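Local coordinates for protein transcription elongation factor Spt5 (Methanocaldococcus jannaschii, PDB 3LPE) that forms the NGN effector domain of Spt5, which pairs with Spt4, mediates the interaction with RNA polymerase and stimulates transcription elongation, at residues A[36-41]-A[63-68]; A[42-47]-A[87-92]. One frame throughout, in Å; residues are numbered along the deposited sequence.

Interaction 1 (A[36-41]-A[63-68])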
loop_
_atom_site.group_PDB
_atom_site.type_symbol
_atom_site.label_atom_id
_atom_site.label_comp_id
_atom_site.label_asym_id
_atom_site.label_seq_id
_atom_site.Cartn_x
_atom_site.Cartn_y
_atom_site.Cartn_z
ATOM N N GLU A 36 -4.049 -6.609 14.835
ATOM C CA GLU A 36 -4.991 -5.882 15.694
ATOM C C GLU A 36 -6.405 -5.826 15.109
ATOM O O GLU A 36 -7.303 -5.217 15.697
ATOM C CB GLU A 36 -4.490 -4.456 15.975
ATOM C CG GLU A 36 -3.176 -4.380 16.754
ATOM C CD GLU A 36 -3.290 -4.961 18.154
ATOM O OE1 GLU A 36 -4.294 -4.664 18.841
ATOM O OE2 GLU A 36 -2.374 -5.710 18.569
ATOM N N GLN A 37 -6.592 -6.457 13.953
ATOM C CA GLN A 37 -7.905 -6.494 13.289
ATOM C C GLN A 37 -8.505 -5.107 13.082
ATOM O O GLN A 37 -9.668 -4.878 13.392
ATOM C CB GLN A 37 -8.877 -7.375 14.081
ATOM C CG GLN A 37 -8.422 -8.808 14.228
ATOM C CD GLN A 37 -9.326 -9.621 15.163
ATOM O OE1 GLN A 37 -8.890 -10.603 15.763
ATOM N NE2 GLN A 37 -10.585 -9.205 15.291
ATOM N N LEU A 38 -7.696 -4.181 12.578
ATOM C CA LEU A 38 -8.152 -2.828 12.291
ATOM C C LEU A 38 -8.812 -2.784 10.929
ATOM O O LEU A 38 -8.455 -3.554 10.040
ATOM C CB LEU A 38 -6.962 -1.873 12.307
ATOM C CG LEU A 38 -6.134 -1.905 13.591
ATOM C CD1 LEU A 38 -4.882 -1.051 13.426
ATOM C CD2 LEU A 38 -6.969 -1.436 14.776
ATOM N N ASP A 39 -9.756 -1.867 10.756
ATOM C CA ASP A 39 -10.419 -1.704 9.465
ATOM C C ASP A 39 -9.555 -0.869 8.528
ATOM O O ASP A 39 -9.933 0.231 8.125
ATOM C CB ASP A 39 -11.796 -1.063 9.634
ATOM C CG ASP A 39 -12.805 -2.008 10.282
ATOM O OD1 ASP A 39 -12.725 -3.222 10.027
ATOM O OD2 ASP A 39 -13.657 -1.542 11.062
ATOM N N VAL A 40 -8.396 -1.416 8.189
ATOM C CA VAL A 40 -7.474 -0.816 7.233
ATOM C C VAL A 40 -7.505 -1.702 5.994
ATOM O O VAL A 40 -7.311 -2.918 6.087
ATOM C CB VAL A 40 -6.046 -0.756 7.812
ATOM C CG1 VAL A 40 -5.046 -0.262 6.768
ATOM C CG2 VAL A 40 -6.004 0.129 9.056
ATOM N N TYR A 41 -7.752 -1.098 4.837
ATOM C CA TYR A 41 -7.993 -1.868 3.629
ATOM C C TYR A 41 -6.841 -1.888 2.639
ATOM O O TYR A 41 -6.648 -2.870 1.924
ATOM C CB TYR A 41 -9.251 -1.357 2.948
ATOM C CG TYR A 41 -10.422 -1.268 3.888
ATOM C CD1 TYR A 41 -10.769 -2.343 4.704
ATOM C CD2 TYR A 41 -11.205 -0.127 3.941
ATOM C CE1 TYR A 41 -11.865 -2.273 5.565
ATOM C CE2 TYR A 41 -12.298 -0.046 4.788
ATOM C CZ TYR A 41 -12.630 -1.123 5.599
ATOM O OH TYR A 41 -13.724 -1.042 6.435
ATOM N N VAL A 63 -6.706 4.597 11.742
ATOM C CA VAL A 63 -5.367 5.046 11.391
ATOM C C VAL A 63 -4.598 5.492 12.643
ATOM O O VAL A 63 -3.408 5.251 12.761
ATOM C CB VAL A 63 -5.399 6.177 10.334
ATOM C CG1 VAL A 63 -3.983 6.527 9.877
ATOM C CG2 VAL A 63 -6.223 5.733 9.132
ATOM N N GLU A 64 -5.294 6.121 13.579
ATOM C CA GLU A 64 -4.675 6.521 14.831
ATOM C C GLU A 64 -4.172 5.306 15.588
ATOM O O GLU A 64 -3.056 5.319 16.118
ATOM C CB GLU A 64 -5.665 7.310 15.703
ATOM C CG GLU A 64 -6.131 8.627 15.102
ATOM C CD GLU A 64 -5.115 9.748 15.272
ATOM O OE1 GLU A 64 -3.966 9.456 15.672
ATOM O OE2 GLU A 64 -5.465 10.924 15.011
ATOM N N GLU A 65 -4.998 4.258 15.647
ATOM C CA GLU A 65 -4.601 3.039 16.339
ATOM C C GLU A 65 -3.482 2.335 15.576
ATOM O O GLU A 65 -2.568 1.757 16.169
ATOM C CB GLU A 65 -5.793 2.094 16.520
ATOM C CG GLU A 65 -5.488 0.892 17.417
ATOM C CD GLU A 65 -5.152 1.289 18.849
ATOM O OE1 GLU A 65 -5.442 2.436 19.237
ATOM O OE2 GLU A 65 -4.604 0.455 19.594
ATOM N N LEU A 66 -3.558 2.401 14.255
ATOM C CA LEU A 66 -2.554 1.773 13.401
ATOM C C LEU A 66 -1.155 2.337 13.708
ATOM O O LEU A 66 -0.184 1.590 13.835
ATOM C CB LEU A 66 -2.915 2.010 11.922
ATOM C CG LEU A 66 -1.930 1.452 10.894
ATOM C CD1 LEU A 66 -1.987 -0.092 10.924
ATOM C CD2 LEU A 66 -2.232 1.986 9.507
ATOM N N ILE A 67 -1.050 3.656 13.851
ATOM C CA ILE A 67 0.277 4.268 13.950
ATOM C C ILE A 67 0.681 4.471 15.407
ATOM O O ILE A 67 1.774 4.935 15.696
ATOM C CB ILE A 67 0.366 5.638 13.203
ATOM C CG1 ILE A 67 -0.550 6.687 13.838
ATOM C CG2 ILE A 67 0.086 5.488 11.722
ATOM C CD1 ILE A 67 -0.279 8.139 13.337
ATOM N N LYS A 68 -0.221 4.138 16.320
ATOM C CA LYS A 68 0.020 4.361 17.739
ATOM C C LYS A 68 1.349 3.744 18.186
ATOM O O LYS A 68 1.513 2.522 18.161
ATOM C CB LYS A 68 -1.139 3.806 18.560
ATOM C CG LYS A 68 -1.112 4.158 20.045
ATOM C CD LYS A 68 -2.409 3.710 20.709
ATOM C CE LYS A 68 -2.313 3.773 22.219
ATOM N NZ LYS A 68 -3.467 3.086 22.853
#
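L38 and V40 pack against helix 60-67 at one end of the NGN domain, an alpha+beta fold with helices packed on a four-stranded antiparallel sheet. The 36-41 segment links helix 22-35 to strand 40-45. Q37 ends that helix in a Schellman motif, and L38 is the next residue.

The contact is apolar. With CG anti to its carbonyl carbon (chi1 -55°), L38 presents both methyls to the helix. CD1 lies against the backbone of L66, with L38 CD1 to L66 CA at 3.7 Å. The same methyl also meets CB and CD1 of L66. CD2 turns to E65 and meets its CG at 3.8 Å. The E65 chain bends at chi2 (64°) and crosses the L38 side chain at about a right angle. Two residues along the chain, V40 CG2 faces CD2 of the same L66 at 4.2 Å, a looser touch. L66 and V40 are both buried, and both also pack on V55 and A33.

No hydrogen bond joins the two segments. D39 N bonds to OD1 of D62, in the same helix just before residue 63. R32 of helix 22-35 bonds E65 O. The carboxylates of E36 and E65, probably both negative, do not touch: E36 OE1 is 5.2 Å from E65 OE2.

D39 centres an inverse gamma turn, and L38 and V40 on either side of it both point their CB toward the helix; the turn's weak bond runs from V40 N to L38 O at 2.8 Å.

Interaction 2 (A[42-47]-A[87-92])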
loop_
_atom_site.group_PDB
_atom_site.type_symbol
_atom_site.label_atom_id
_atom_site.label_comp_id
_atom_site.label_asym_id
_atom_site.label_seq_id
_atom_site.Cartn_x
_atom_site.Cartn_y
_atom_site.Cartn_z
ATOM N N SER A 42 -6.072 -0.806 2.592
ATOM C CA SER A 42 -4.896 -0.791 1.736
ATOM C C SER A 42 -3.928 0.277 2.215
ATOM O O SER A 42 -4.311 1.159 2.963
ATOM C CB SER A 42 -5.248 -0.582 0.255
ATOM O OG SER A 42 -5.613 0.764 0.007
ATOM N N ILE A 43 -2.674 0.142 1.796
ATOM C CA ILE A 43 -1.599 1.035 2.200
ATOM C C ILE A 43 -0.778 1.280 0.952
ATOM O O ILE A 43 -0.433 0.349 0.235
ATOM C CB ILE A 43 -0.716 0.401 3.285
ATOM C CG1 ILE A 43 -1.551 0.040 4.514
ATOM C CG2 ILE A 43 0.370 1.378 3.757
ATOM C CD1 ILE A 43 -0.893 -1.033 5.350
ATOM N N LEU A 44 -0.504 2.543 0.650
ATOM C CA LEU A 44 0.155 2.849 -0.615
ATOM C C LEU A 44 1.391 3.720 -0.373
ATOM O O LEU A 44 1.296 4.784 0.262
ATOM C CB LEU A 44 -0.838 3.565 -1.553
ATOM C CG LEU A 44 -0.257 4.257 -2.777
ATOM C CD1 LEU A 44 0.021 3.246 -3.834
ATOM C CD2 LEU A 44 -1.202 5.317 -3.291
ATOM N N ALA A 45 2.536 3.257 -0.861
ATOM C CA ALA A 45 3.783 3.999 -0.751
ATOM C C ALA A 45 4.312 4.246 -2.145
ATOM O O ALA A 45 4.835 3.335 -2.776
ATOM C CB ALA A 45 4.809 3.238 0.097
ATOM N N SER A 46 4.149 5.474 -2.626
ATOM C CA SER A 46 4.575 5.866 -3.968
ATOM C C SER A 46 5.933 6.553 -3.936
ATOM O O SER A 46 6.178 7.396 -3.065
ATOM C CB SER A 46 3.554 6.838 -4.562
ATOM O OG SER A 46 4.078 7.485 -5.708
ATOM N N GLU A 47 6.793 6.213 -4.893
ATOM C CA GLU A 47 8.114 6.818 -4.997
ATOM C C GLU A 47 7.992 8.303 -5.280
ATOM O O GLU A 47 8.912 9.065 -5.024
ATOM C CB GLU A 47 8.942 6.151 -6.100
ATOM C CG GLU A 47 9.458 4.780 -5.727
ATOM C CD GLU A 47 10.292 4.802 -4.463
ATOM O OE1 GLU A 47 10.157 3.873 -3.636
ATOM O OE2 GLU A 47 11.080 5.754 -4.292
ATOM N N GLU A 87 -5.235 8.254 -7.887
ATOM C CA GLU A 87 -5.174 7.508 -9.136
ATOM C C GLU A 87 -3.903 7.705 -9.975
ATOM O O GLU A 87 -3.351 6.724 -10.491
ATOM C CB GLU A 87 -6.434 7.760 -9.980
ATOM C CG GLU A 87 -7.710 7.309 -9.282
ATOM C CD GLU A 87 -8.950 7.481 -10.139
ATOM O OE1 GLU A 87 -8.890 7.156 -11.343
ATOM O OE2 GLU A 87 -9.984 7.927 -9.599
ATOM N N PRO A 88 -3.438 8.960 -10.125
ATOM C CA PRO A 88 -2.213 9.156 -10.907
ATOM C C PRO A 88 -1.013 8.431 -10.295
ATOM O O PRO A 88 -0.070 8.097 -11.013
ATOM C CB PRO A 88 -2.001 10.682 -10.850
ATOM C CG PRO A 88 -3.349 11.247 -10.565
ATOM C CD PRO A 88 -3.987 10.244 -9.643
ATOM N N LEU A 89 -1.047 8.201 -8.986
ATOM C CA LEU A 89 0.027 7.464 -8.326
ATOM C C LEU A 89 0.051 5.977 -8.701
ATOM O O LEU A 89 1.087 5.319 -8.588
ATOM C CB LEU A 89 -0.071 7.615 -6.806
ATOM C CG LEU A 89 0.021 9.066 -6.323
ATOM C CD1 LEU A 89 -0.094 9.147 -4.814
ATOM C CD2 LEU A 89 1.313 9.665 -6.792
ATOM N N LEU A 90 -1.089 5.467 -9.167
ATOM C CA LEU A 90 -1.243 4.046 -9.474
ATOM C C LEU A 90 -0.467 3.609 -10.706
ATOM O O LEU A 90 0.039 2.492 -10.771
ATOM C CB LEU A 90 -2.716 3.690 -9.637
ATOM C CG LEU A 90 -3.367 3.071 -8.403
ATOM C CD1 LEU A 90 -2.694 3.538 -7.137
ATOM C CD2 LEU A 90 -4.854 3.385 -8.373
ATOM N N THR A 91 -0.382 4.487 -11.690
ATOM C CA THR A 91 0.470 4.219 -12.833
ATOM C C THR A 91 1.590 5.246 -12.851
ATOM O O THR A 91 1.458 6.297 -13.471
ATOM C CB THR A 91 -0.311 4.260 -14.152
ATOM O OG1 THR A 91 -1.559 3.582 -13.980
ATOM C CG2 THR A 91 0.486 3.571 -15.262
ATOM N N PRO A 92 2.697 4.936 -12.157
ATOM C CA PRO A 92 3.849 5.831 -11.992
ATOM C C PRO A 92 4.266 6.538 -13.292
ATOM O O PRO A 92 4.063 7.745 -13.453
ATOM C CB PRO A 92 4.958 4.886 -11.521
ATOM C CG PRO A 92 4.242 3.776 -10.820
ATOM C CD PRO A 92 2.885 3.644 -11.466
ATOM O OXT PRO A 92 4.818 5.937 -14.218
HETATM O O HOH W 1 3.606 6.403 -7.959
#
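S46 OG is held by two polar partners and touched by a methyl of L89, with L89 CD2 at 3.7 Å from S46 OG. One partner is the backbone N of S48, just beyond the segment. The other is a water, at a short 2.5 Å from S46 OG. That water donates to L89 O at 2.8 Å. It therefore links S46, the residue just after strand 40-45, to the last turn of helix 83-90. No direct hydrogen bond crosses the contact.

The apolar part is a small leucine cluster. The other methyl of L89 turns to L44, with L89 CD1 to L44 CD2 at 4.3 Å. L44 CD1 meets L90 CD1, also at 4.3 Å. The two methyls of L44 are thus shared between neighbouring leucines of the helix. The CB of L90 points away from the strand. Its chain curls back from an unusual first torsion (chi1 -98°), and only the tip touches L44.

The helix is irregular here: the backbone N of P88 and that of L89 make no bond to the preceding turn, and proline has no N-H to give. L90 N bonds to E87 O at 2.9 Å, three residues back.

Residues 42-45 of strand 40-45 pair antiparallel with a strand of the Spt4 chain (RNA polymerase subunit E''), which extends the sheet into the partner subunit. L90 also packs on K44 of that chain. Within Spt5, L44 and L89 both touch L54 of strand 52-57, while I43 turns to helix 22-35 on the other face of the sheet.

Overall arrangement
Interactions 1 and 2 share strand 40-45. Their first segments, 36-41 and 42-47, adjoin in sequence. The helix segments lie far apart, and the contact centres are about 20 Å from each other, on opposite sides of the chain's centre. Along the chain the two contacts cross, since 63-68 falls between the segments of interaction 2. Together they tie the entry of the strand to helix 60-67 and its exit to the C-terminal helix 83-90. This strand is the outermost one within the chain on its side. It is also where Spt4 joins the sheet, and V40 from interaction 1 packs on I34 of the Spt4 chain.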